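PDB 3ZXK: HIAXHD3 from Humicola insolens, which hydrolyses terminal alpha-L-arabinofuranosyl side chains, probably of arabinoxylan, as an exo-acting glycoside hydrolase of family 43. Local coordinates for residues 85-90 with 142-147; 155-160 with 192-197; 161-166 with 180-185. All coordinates share one frame; numbering follows the deposited sequence.

Contact 1 of 3, residues 85-90 with 142-147. With XYP (beta-D-xylopyranose), chain C.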
loop_
_atom_site.group_PDB
_atom_site.type_symbol
_atom_site.label_atom_id
_atom_site.label_comp_id
_atom_site.label_asym_id
_atom_site.label_seq_id
_atom_site.Cartn_x
_atom_site.Cartn_y
_atom_site.Cartn_z
ATOM N N ALA A 85 8.438 -5.783 3.298
ATOM C CA ALA A 85 8.727 -6.205 1.926
ATOM C C ALA A 85 8.518 -7.704 1.770
ATOM O O ALA A 85 9.096 -8.501 2.543
ATOM C CB ALA A 85 10.138 -5.815 1.514
ATOM N N SER A 86 7.685 -8.052 0.795
ATOM C CA SER A 86 7.280 -9.439 0.547
ATOM C C SER A 86 7.403 -9.781 -0.932
ATOM O O SER A 86 8.123 -9.094 -1.665
ATOM C CB SER A 86 5.873 -9.633 1.108
ATOM O OG SER A 86 5.855 -9.220 2.471
ATOM N N THR A 87 6.797 -10.868 -1.386
ATOM C CA THR A 87 7.065 -11.282 -2.760
ATOM C C THR A 87 5.881 -12.059 -3.332
ATOM O O THR A 87 5.166 -12.724 -2.599
ATOM C CB THR A 87 8.388 -12.096 -2.840
ATOM O OG1 THR A 87 8.701 -12.336 -4.207
ATOM C CG2 THR A 87 8.286 -13.425 -2.110
ATOM N N LEU A 88 5.722 -11.962 -4.653
ATOM C CA LEU A 88 4.621 -12.593 -5.386
ATOM C C LEU A 88 5.126 -13.022 -6.750
ATOM O O LEU A 88 5.835 -12.254 -7.412
ATOM C CB LEU A 88 3.500 -11.594 -5.631
ATOM C CG LEU A 88 2.268 -12.068 -6.407
ATOM C CD1 LEU A 88 1.493 -13.029 -5.515
ATOM C CD2 LEU A 88 1.362 -10.898 -6.755
ATOM N N ARG A 89 4.741 -14.224 -7.183
ATOM C CA ARG A 89 4.994 -14.684 -8.569
ATOM C C ARG A 89 3.864 -15.579 -9.018
ATOM O O ARG A 89 3.153 -16.146 -8.205
ATOM C CB ARG A 89 6.338 -15.439 -8.742
ATOM C CG ARG A 89 7.616 -14.622 -8.480
ATOM C CD ARG A 89 7.917 -13.658 -9.627
ATOM N NE ARG A 89 8.927 -12.655 -9.307
ATOM C CZ ARG A 89 10.230 -12.736 -9.607
ATOM N NH1 ARG A 89 10.765 -13.793 -10.245
ATOM N NH2 ARG A 89 11.022 -11.740 -9.250
ATOM N N TYR A 90 3.704 -15.703 -10.328
ATOM C CA TYR A 90 2.705 -16.604 -10.884
ATOM C C TYR A 90 3.377 -17.885 -11.399
ATOM O O TYR A 90 4.334 -17.825 -12.191
ATOM C CB TYR A 90 2.029 -15.906 -12.054
ATOM C CG TYR A 90 1.063 -16.766 -12.812
ATOM C CD1 TYR A 90 -0.135 -17.208 -12.230
ATOM C CD2 TYR A 90 1.330 -17.113 -14.130
ATOM C CE1 TYR A 90 -1.040 -17.990 -12.954
ATOM C CE2 TYR A 90 0.463 -17.902 -14.855
ATOM C CZ TYR A 90 -0.731 -18.328 -14.272
ATOM O OH TYR A 90 -1.597 -19.103 -15.033
ATOM N N TYR A 142 13.198 -12.377 5.723
ATOM C CA TYR A 142 13.097 -10.909 5.775
ATOM C C TYR A 142 13.419 -10.333 4.389
ATOM O O TYR A 142 14.430 -10.698 3.788
ATOM C CB TYR A 142 14.085 -10.336 6.796
ATOM C CG TYR A 142 14.064 -8.823 6.808
ATOM C CD1 TYR A 142 13.075 -8.123 7.487
ATOM C CD2 TYR A 142 15.003 -8.087 6.089
ATOM C CE1 TYR A 142 13.030 -6.726 7.459
ATOM C CE2 TYR A 142 14.980 -6.697 6.076
ATOM C CZ TYR A 142 13.988 -6.028 6.747
ATOM O OH TYR A 142 13.962 -4.654 6.732
ATOM N N ASP A 143 12.547 -9.462 3.871
ATOM C CA ASP A 143 12.731 -8.896 2.535
ATOM C C ASP A 143 12.927 -10.002 1.462
ATOM O O ASP A 143 13.952 -10.102 0.754
ATOM C CB ASP A 143 13.873 -7.869 2.551
ATOM C CG ASP A 143 13.426 -6.503 3.076
ATOM O OD1 ASP A 143 12.419 -6.416 3.796
ATOM O OD2 ASP A 143 14.089 -5.515 2.746
ATOM N N ALA A 144 11.890 -10.819 1.349
ATOM C CA ALA A 144 11.909 -12.015 0.519
ATOM C C ALA A 144 11.785 -11.638 -0.955
ATOM O O ALA A 144 11.045 -10.697 -1.306
ATOM C CB ALA A 144 10.738 -12.914 0.919
ATOM N N GLY A 145 12.490 -12.401 -1.790
ATOM C CA GLY A 145 12.346 -12.339 -3.248
ATOM C C GLY A 145 12.263 -13.735 -3.839
ATOM O O GLY A 145 13.284 -14.462 -3.908
ATOM N N LEU A 146 11.059 -14.089 -4.302
ATOM C CA LEU A 146 10.785 -15.388 -4.904
ATOM C C LEU A 146 11.193 -15.459 -6.367
ATOM O O LEU A 146 10.926 -14.528 -7.125
ATOM C CB LEU A 146 9.259 -15.674 -4.820
ATOM C CG LEU A 146 8.686 -16.921 -5.512
ATOM C CD1 LEU A 146 9.275 -18.166 -4.875
ATOM C CD2 LEU A 146 7.163 -16.956 -5.433
ATOM N N LEU A 147 11.789 -16.599 -6.756
ATOM C CA LEU A 147 12.021 -16.959 -8.136
ATOM C C LEU A 147 11.429 -18.343 -8.380
ATOM O O LEU A 147 11.733 -19.252 -7.641
ATOM C CB LEU A 147 13.553 -17.006 -8.442
ATOM C CG LEU A 147 13.905 -17.718 -9.761
ATOM C CD1 LEU A 147 13.345 -16.935 -10.927
ATOM C CD2 LEU A 147 15.399 -17.900 -9.947
HETATM C C1 XYP C . 15.118 -2.177 9.574
HETATM C C2 XYP C . 14.417 -2.546 10.880
HETATM C C3 XYP C . 15.101 -3.754 11.525
HETATM C C4 XYP C . 15.149 -4.910 10.522
HETATM C C5 XYP C . 15.930 -4.457 9.293
HETATM O O2 XYP C . 14.408 -1.423 11.769
HETATM O O3 XYP C . 14.380 -4.141 12.697
HETATM O O4 XYP C . 15.719 -6.104 11.077
HETATM O O5 XYP C . 15.243 -3.332 8.722
HETATM O O HOH W 1 10.371 -8.002 5.002
HETATM O O HOH W 2 10.995 -4.438 4.509
#
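The hydroxyl oxygen of Thr87 is gripped by two groups. It accepts a nearly straight bond from the backbone N-H of Leu146 (N to OG1 2.9 Å, N-H...O angle 172°) and is also hydrogen-bonded to the carboxylate of Glu21. OG1 reaches Leu146 because it stands opposite the backbone N of its own residue (chi1 -173°), while the methyl CG2 lies over CB of Ala144 and CB of Leu146. The Thr87 and Leu146 side chains meet at about a right angle.

Two residues further along, Arg89 and Leu146 slide past each other in opposite directions, with CB of Arg89 3.7 Å from CD2 of Leu146. A bend at chi2 lays the guanidinium across the carbonyl of Leu146, whose O sits over the centre of one face, 3.1 Å from CZ. From there the angle at NH1 is too poor for a hydrogen bond; the polar end of Arg89 is fixed by a salt bridge to Glu21 and a bond to the carbonyl of Met196.

Nearer the bound sugar, CB of Ala85 abuts OD1 of Asp143, and water links the two backbones. Water 1 donates to O of Ala85 (2.8 Å) and accepts from N of Asp143 (2.9 Å); water 2 accepts from N of Ala85, while its approach to OD1 of Asp143 is unusually short and doubtful as a bond. OD1 also lies over the rim of one face of the Tyr142 ring, whose OH is 2.7 Å from the ring oxygen O5 of the chain C xylose.

Strands 87-90 and 145-147 run almost parallel, 17° apart, with no backbone hydrogen bond between them: the packing of first strands from successive blades around the axis of the GH43 five-bladed beta-propeller, beside its glycan pocket.

Contact 2 of 3, residues 155-160 with 192-197. With XYP (beta-D-xylopyranose), chain B; XYP (beta-D-xylopyranose), chain C.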
loop_
_atom_site.group_PDB
_atom_site.type_symbol
_atom_site.label_atom_id
_atom_site.label_comp_id
_atom_site.label_asym_id
_atom_site.label_seq_id
_atom_site.Cartn_x
_atom_site.Cartn_y
_atom_site.Cartn_z
ATOM N N TYR A 155 12.849 -20.766 -5.367
ATOM C CA TYR A 155 13.900 -20.231 -4.502
ATOM C C TYR A 155 13.436 -18.919 -3.917
ATOM O O TYR A 155 12.689 -18.195 -4.563
ATOM C CB TYR A 155 15.197 -19.956 -5.318
ATOM C CG TYR A 155 15.770 -21.188 -5.963
ATOM C CD1 TYR A 155 16.619 -22.051 -5.270
ATOM C CD2 TYR A 155 15.428 -21.514 -7.276
ATOM C CE1 TYR A 155 17.100 -23.196 -5.877
ATOM C CE2 TYR A 155 15.923 -22.660 -7.888
ATOM C CZ TYR A 155 16.764 -23.485 -7.166
ATOM O OH TYR A 155 17.270 -24.636 -7.724
ATOM N N ILE A 156 13.911 -18.613 -2.711
ATOM C CA ILE A 156 13.693 -17.291 -2.119
ATOM C C ILE A 156 15.030 -16.701 -1.648
ATOM O O ILE A 156 15.732 -17.307 -0.834
ATOM C CB ILE A 156 12.671 -17.306 -0.958
ATOM C CG1 ILE A 156 11.286 -17.738 -1.490
ATOM C CG2 ILE A 156 12.590 -15.939 -0.267
ATOM C CD1 ILE A 156 10.216 -17.905 -0.429
ATOM N N ALA A 157 15.371 -15.547 -2.209
ATOM C CA ALA A 157 16.471 -14.738 -1.735
ATOM C C ALA A 157 15.934 -13.833 -0.606
ATOM O O ALA A 157 14.804 -13.321 -0.679
ATOM C CB ALA A 157 17.077 -13.915 -2.884
ATOM N N TYR A 158 16.724 -13.651 0.455
ATOM C CA TYR A 158 16.267 -12.855 1.588
ATOM C C TYR A 158 17.415 -12.404 2.433
ATOM O O TYR A 158 18.531 -12.880 2.257
ATOM C CB TYR A 158 15.269 -13.660 2.443
ATOM C CG TYR A 158 15.903 -14.837 3.144
ATOM C CD1 TYR A 158 16.088 -16.052 2.488
ATOM C CD2 TYR A 158 16.301 -14.736 4.484
ATOM C CE1 TYR A 158 16.666 -17.141 3.136
ATOM C CE2 TYR A 158 16.871 -15.815 5.146
ATOM C CZ TYR A 158 17.041 -17.027 4.470
ATOM O OH TYR A 158 17.620 -18.094 5.123
ATOM N N GLY A 159 17.149 -11.466 3.336
ATOM C CA GLY A 159 18.150 -11.163 4.371
ATOM C C GLY A 159 18.460 -9.692 4.479
ATOM O O GLY A 159 18.096 -8.893 3.621
ATOM N N ASN A 160 19.139 -9.362 5.572
ATOM C CA ASN A 160 19.671 -8.043 5.868
ATOM C C ASN A 160 20.561 -8.284 7.095
ATOM O O ASN A 160 20.088 -8.809 8.110
ATOM C CB ASN A 160 18.540 -7.032 6.158
ATOM C CG ASN A 160 19.050 -5.725 6.768
ATOM O OD1 ASN A 160 20.074 -5.693 7.466
ATOM N ND2 ASN A 160 18.322 -4.642 6.539
ATOM N N GLU A 192 19.479 -5.055 1.501
ATOM C CA GLU A 192 18.191 -5.719 1.790
ATOM C C GLU A 192 17.315 -5.610 0.529
ATOM O O GLU A 192 17.793 -5.311 -0.555
ATOM C CB GLU A 192 17.487 -5.110 3.036
ATOM C CG GLU A 192 17.000 -3.664 2.907
ATOM C CD GLU A 192 16.150 -3.184 4.093
ATOM O OE1 GLU A 192 16.038 -3.880 5.132
ATOM O OE2 GLU A 192 15.580 -2.076 4.012
ATOM N N GLY A 193 16.028 -5.892 0.653
ATOM C CA GLY A 193 15.104 -5.690 -0.472
ATOM C C GLY A 193 15.234 -6.635 -1.656
ATOM O O GLY A 193 14.817 -6.273 -2.773
ATOM N N ALA A 194 15.751 -7.855 -1.437
ATOM C CA ALA A 194 15.953 -8.834 -2.503
ATOM C C ALA A 194 14.749 -9.067 -3.435
ATOM O O ALA A 194 13.614 -9.259 -2.998
ATOM C CB ALA A 194 16.457 -10.169 -1.924
ATOM N N ARG A 195 15.047 -9.055 -4.734
ATOM C CA ARG A 195 14.162 -9.589 -5.767
ATOM C C ARG A 195 15.027 -10.541 -6.573
ATOM O O ARG A 195 16.220 -10.238 -6.811
ATOM C CB ARG A 195 13.553 -8.476 -6.639
ATOM C CG ARG A 195 12.166 -8.004 -6.185
ATOM C CD ARG A 195 12.268 -7.074 -5.005
ATOM N NE ARG A 195 10.924 -6.735 -4.540
ATOM C CZ ARG A 195 10.189 -7.503 -3.737
ATOM N NH1 ARG A 195 10.658 -8.672 -3.315
ATOM N NH2 ARG A 195 9.004 -7.085 -3.324
ATOM N N MET A 196 14.487 -11.683 -6.988
ATOM C CA MET A 196 15.317 -12.715 -7.631
ATOM C C MET A 196 14.816 -13.065 -9.047
ATOM O O MET A 196 13.593 -13.172 -9.274
ATOM C CB MET A 196 15.392 -13.974 -6.752
ATOM C CG MET A 196 16.434 -15.001 -7.225
ATOM S SD MET A 196 16.585 -16.312 -5.998
ATOM C CE MET A 196 17.931 -17.303 -6.638
ATOM N N TYR A 197 15.759 -13.237 -9.985
ATOM C CA TYR A 197 15.411 -13.413 -11.401
ATOM C C TYR A 197 16.265 -14.472 -12.081
ATOM O O TYR A 197 17.438 -14.677 -11.739
ATOM C CB TYR A 197 15.602 -12.105 -12.170
ATOM C CG TYR A 197 14.865 -10.926 -11.549
ATOM C CD1 TYR A 197 13.509 -10.673 -11.848
ATOM C CD2 TYR A 197 15.515 -10.088 -10.647
ATOM C CE1 TYR A 197 12.829 -9.618 -11.254
ATOM C CE2 TYR A 197 14.849 -9.026 -10.048
ATOM C CZ TYR A 197 13.501 -8.767 -10.380
ATOM O OH TYR A 197 12.766 -7.711 -9.797
HETATM C C1 XYP B . 15.497 2.288 6.941
HETATM C C2 XYP B . 14.971 1.133 6.081
HETATM C C3 XYP B . 14.241 0.089 6.918
HETATM C C4 XYP B . 15.177 -0.460 7.990
HETATM C C5 XYP B . 16.313 0.513 8.308
HETATM O O2 XYP B . 14.051 1.610 5.095
HETATM O O3 XYP B . 13.785 -0.974 6.070
HETATM O O4 XYP B . 14.339 -1.163 8.911
HETATM O O5 XYP B . 15.820 1.850 8.269
HETATM C C1 XYP C . 15.118 -2.177 9.574
HETATM C C2 XYP C . 14.417 -2.546 10.880
HETATM C C3 XYP C . 15.101 -3.754 11.525
HETATM C C4 XYP C . 15.149 -4.910 10.522
HETATM C C5 XYP C . 15.930 -4.457 9.293
HETATM O O2 XYP C . 14.408 -1.423 11.769
HETATM O O3 XYP C . 14.380 -4.141 12.697
HETATM O O4 XYP C . 15.719 -6.104 11.077
HETATM O O5 XYP C . 15.243 -3.332 8.722
HETATM O O HOH W 3 16.730 -9.098 1.103
#
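The amide of Asn160 and the carboxylate of Glu192 stand nearly perpendicular, their planes 79° apart, although the two side chains run side by side in the same direction. ND2 of Asn160 places OE1 of Glu192 in its own amide plane at 2.8 Å, but approaches that oxygen from 47° above the carboxylate plane. OE1 is also bonded to the hydroxyl of Tyr142; held by these two groups, the carboxylate is probably limited in how far it can turn. OE2 accepts a hydrogen bond from O3 of the chain B xylose (2.9 Å). Glu192 gets there with CG wedged between its backbone N and carbonyl carbon (chi1 66°) and the chain extended beyond.

Behind this polar end, water 3 spans the gap between the backbones, donating to O of Gly159 (2.9 Å) and accepting from N of Ala194 (3.0 Å). The interface then turns apolar. The methyls of Ala157 and Ala194 meet at 3.9 Å between CB atoms, and the extended Met196 brings SD to 4.0 Å from CB of Tyr155, with Ala157 CB equally close. Ile205 packs against Ala157, Ala194 and Met196 as well.

The two strands run roughly antiparallel but belong to different sheets and share no backbone hydrogen bond. Such side-chain packing between neighbouring blades characterises the beta-propeller, here ending at the glycan-binding pocket.

Contact 3 of 3, residues 161-166 with 180-185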
loop_
_atom_site.group_PDB
_atom_site.type_symbol
_atom_site.label_atom_id
_atom_site.label_comp_id
_atom_site.label_asym_id
_atom_site.label_seq_id
_atom_site.Cartn_x
_atom_site.Cartn_y
_atom_site.Cartn_z
ATOM N N PRO A 161 21.844 -7.907 7.024
ATOM C CA PRO A 161 22.528 -7.087 6.044
ATOM C C PRO A 161 23.163 -7.852 4.886
ATOM O O PRO A 161 23.725 -7.231 3.961
ATOM C CB PRO A 161 23.634 -6.427 6.883
ATOM C CG PRO A 161 24.001 -7.481 7.871
ATOM C CD PRO A 161 22.683 -8.140 8.225
ATOM N N THR A 162 23.079 -9.180 4.943
ATOM C CA THR A 162 23.654 -10.062 3.924
ATOM C C THR A 162 22.570 -10.937 3.363
ATOM O O THR A 162 21.504 -11.118 3.983
ATOM C CB THR A 162 24.790 -10.927 4.489
ATOM O OG1 THR A 162 24.307 -11.642 5.627
ATOM C CG2 THR A 162 25.927 -10.046 4.943
ATOM N N ILE A 163 22.808 -11.449 2.154
ATOM C CA ILE A 163 21.758 -12.168 1.427
ATOM C C ILE A 163 21.967 -13.672 1.504
ATOM O O ILE A 163 23.094 -14.138 1.381
ATOM C CB ILE A 163 21.647 -11.703 -0.045
ATOM C CG1 ILE A 163 21.482 -10.172 -0.097
ATOM C CG2 ILE A 163 20.454 -12.369 -0.743
ATOM C CD1 ILE A 163 20.263 -9.622 0.645
ATOM N N ASN A 164 20.862 -14.395 1.719
ATOM C CA ASN A 164 20.805 -15.866 1.687
ATOM C C ASN A 164 19.850 -16.332 0.587
ATOM O O ASN A 164 19.001 -15.557 0.133
ATOM C CB ASN A 164 20.287 -16.367 3.034
ATOM C CG ASN A 164 20.949 -15.662 4.183
ATOM O OD1 ASN A 164 22.160 -15.760 4.345
ATOM N ND2 ASN A 164 20.170 -14.882 4.940
ATOM N N VAL A 165 19.983 -17.583 0.157
ATOM C CA VAL A 165 19.026 -18.161 -0.778
ATOM C C VAL A 165 18.531 -19.489 -0.242
ATOM O O VAL A 165 19.319 -20.412 0.017
ATOM C CB VAL A 165 19.626 -18.348 -2.199
ATOM C CG1 VAL A 165 18.717 -19.208 -3.103
ATOM C CG2 VAL A 165 19.940 -17.004 -2.836
ATOM N N ALA A 166 17.215 -19.586 -0.097
ATOM C CA ALA A 166 16.550 -20.829 0.276
ATOM C C ALA A 166 15.967 -21.507 -0.954
ATOM O O ALA A 166 15.467 -20.842 -1.890
ATOM C CB ALA A 166 15.403 -20.561 1.248
ATOM N N GLN A 180 23.644 -19.783 3.100
ATOM C CA GLN A 180 23.804 -18.516 3.795
ATOM C C GLN A 180 24.910 -17.689 3.155
ATOM O O GLN A 180 25.902 -18.240 2.632
ATOM C CB GLN A 180 24.106 -18.745 5.275
ATOM C CG GLN A 180 23.100 -19.686 5.914
ATOM C CD GLN A 180 22.788 -19.342 7.351
ATOM O OE1 GLN A 180 23.662 -18.900 8.100
ATOM N NE2 GLN A 180 21.527 -19.545 7.747
ATOM N N ARG A 181 24.721 -16.371 3.195
ATOM C CA ARG A 181 25.748 -15.413 2.808
ATOM C C ARG A 181 26.177 -15.618 1.347
ATOM O O ARG A 181 27.376 -15.714 1.058
ATOM C CB ARG A 181 26.942 -15.511 3.788
ATOM C CG ARG A 181 27.706 -14.223 3.990
ATOM C CD ARG A 181 28.829 -14.417 5.016
ATOM N NE ARG A 181 29.755 -13.288 5.016
ATOM C CZ ARG A 181 29.587 -12.165 5.712
ATOM N NH1 ARG A 181 28.515 -12.005 6.481
ATOM N NH2 ARG A 181 30.493 -11.196 5.631
ATOM N N VAL A 182 25.209 -15.697 0.432
ATOM C CA VAL A 182 25.504 -15.743 -1.011
ATOM C C VAL A 182 26.071 -14.409 -1.499
ATOM O O VAL A 182 26.694 -14.348 -2.564
ATOM C CB VAL A 182 24.261 -16.141 -1.852
ATOM C CG1 VAL A 182 23.655 -17.415 -1.294
ATOM C CG2 VAL A 182 23.185 -15.023 -1.932
ATOM N N TYR A 183 25.780 -13.339 -0.749
ATOM C CA TYR A 183 26.339 -12.014 -0.997
ATOM C C TYR A 183 26.500 -11.272 0.333
ATOM O O TYR A 183 25.563 -11.216 1.133
ATOM C CB TYR A 183 25.431 -11.160 -1.920
ATOM C CG TYR A 183 26.057 -9.794 -2.168
ATOM C CD1 TYR A 183 27.207 -9.672 -2.965
ATOM C CD2 TYR A 183 25.560 -8.645 -1.545
ATOM C CE1 TYR A 183 27.807 -8.444 -3.160
ATOM C CE2 TYR A 183 26.158 -7.414 -1.732
ATOM C CZ TYR A 183 27.287 -7.322 -2.522
ATOM O OH TYR A 183 27.855 -6.081 -2.702
ATOM N N ALA A 184 27.682 -10.694 0.538
ATOM C CA ALA A 184 27.925 -9.722 1.603
ATOM C C ALA A 184 28.650 -8.537 0.957
ATOM O O ALA A 184 29.577 -8.727 0.158
ATOM C CB ALA A 184 28.764 -10.323 2.716
ATOM N N HIS A 185 28.232 -7.320 1.285
ATOM C CA HIS A 185 28.880 -6.149 0.715
ATOM C C HIS A 185 30.286 -6.096 1.252
ATOM O O HIS A 185 30.495 -6.222 2.466
ATOM C CB HIS A 185 28.133 -4.879 1.068
ATOM C CG HIS A 185 28.613 -3.687 0.311
ATOM N ND1 HIS A 185 29.740 -3.028 0.643
ATOM C CD2 HIS A 185 28.116 -3.070 -0.833
ATOM C CE1 HIS A 185 29.948 -2.030 -0.235
ATOM N NE2 HIS A 185 28.964 -2.063 -1.144
HETATM O O HOH W 4 26.252 -6.619 3.323
#
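Ile163 faces both Val182 and Tyr183, a classic beta bulge in the hairpin of strands 163-168 and 175-183, the outer pair of a four-stranded propeller blade. Its backbone bonds are unequal. N of Ile163 donates to O of Tyr183 at 2.9 Å in an almost linear bond (173°), whereas N of Val182 reaches O of Ile163 at 2.8 Å with a poor angle, making a weak bond. At Val182 the edge strand turns a corner.

A side chain supplies the next link. With CG set beside its backbone N (chi1 -45°), the amide of Asn164 swings toward the partner strand, and OD1 accepts the N-H of Arg181 at 2.9 Å, the donor lying in the carbonyl plane. O of Ile163 is also close to this N-H, but at a poor angle, and the bond goes to the Asn164 amide.

Apolar contacts centre on Val182, which points toward strand 163-166. Its CG2 touches CG2 of Val165 at 3.9 Å, the two side chains crossing at about a right angle, and CG2 of Ile163 at 4.0 Å. The side chains of Tyr228 and Tyr155 touch Val182 and Val165, respectively.

On the more exposed side, the methyl CG2 of Thr162 lies 3.6 Å from CB of Ala184 and also touches the Arg181 guanidinium, one face of which is overlain near its rim by that same CB.

Beyond the bulge a water links the two backbones: water 4 donates to O of Pro161 (2.7 Å), which follows a cis peptide bond, and accepts from N of His185 (2.9 Å).

In the fold
All four strands of one blade, 145-148, 154-158, 163-168 and 175-183, take part in the contacts, which step outward across it. Contact 1 joins its first strand to the preceding blade, contact 2 its second strand to the following one, and contact 3 closes its outer hairpin. Their centres are 7 Å apart for contacts 1 and 2 and 8 Å for contacts 2 and 3, but 15 Å for 1 and 3. Contacts 1 and 2 meet at the sugar through Tyr142 OH and Glu192 OE1, 2.7 Å apart, whereas the side chain of Ile163 in contact 3 is about 11 Å from a bound xylose.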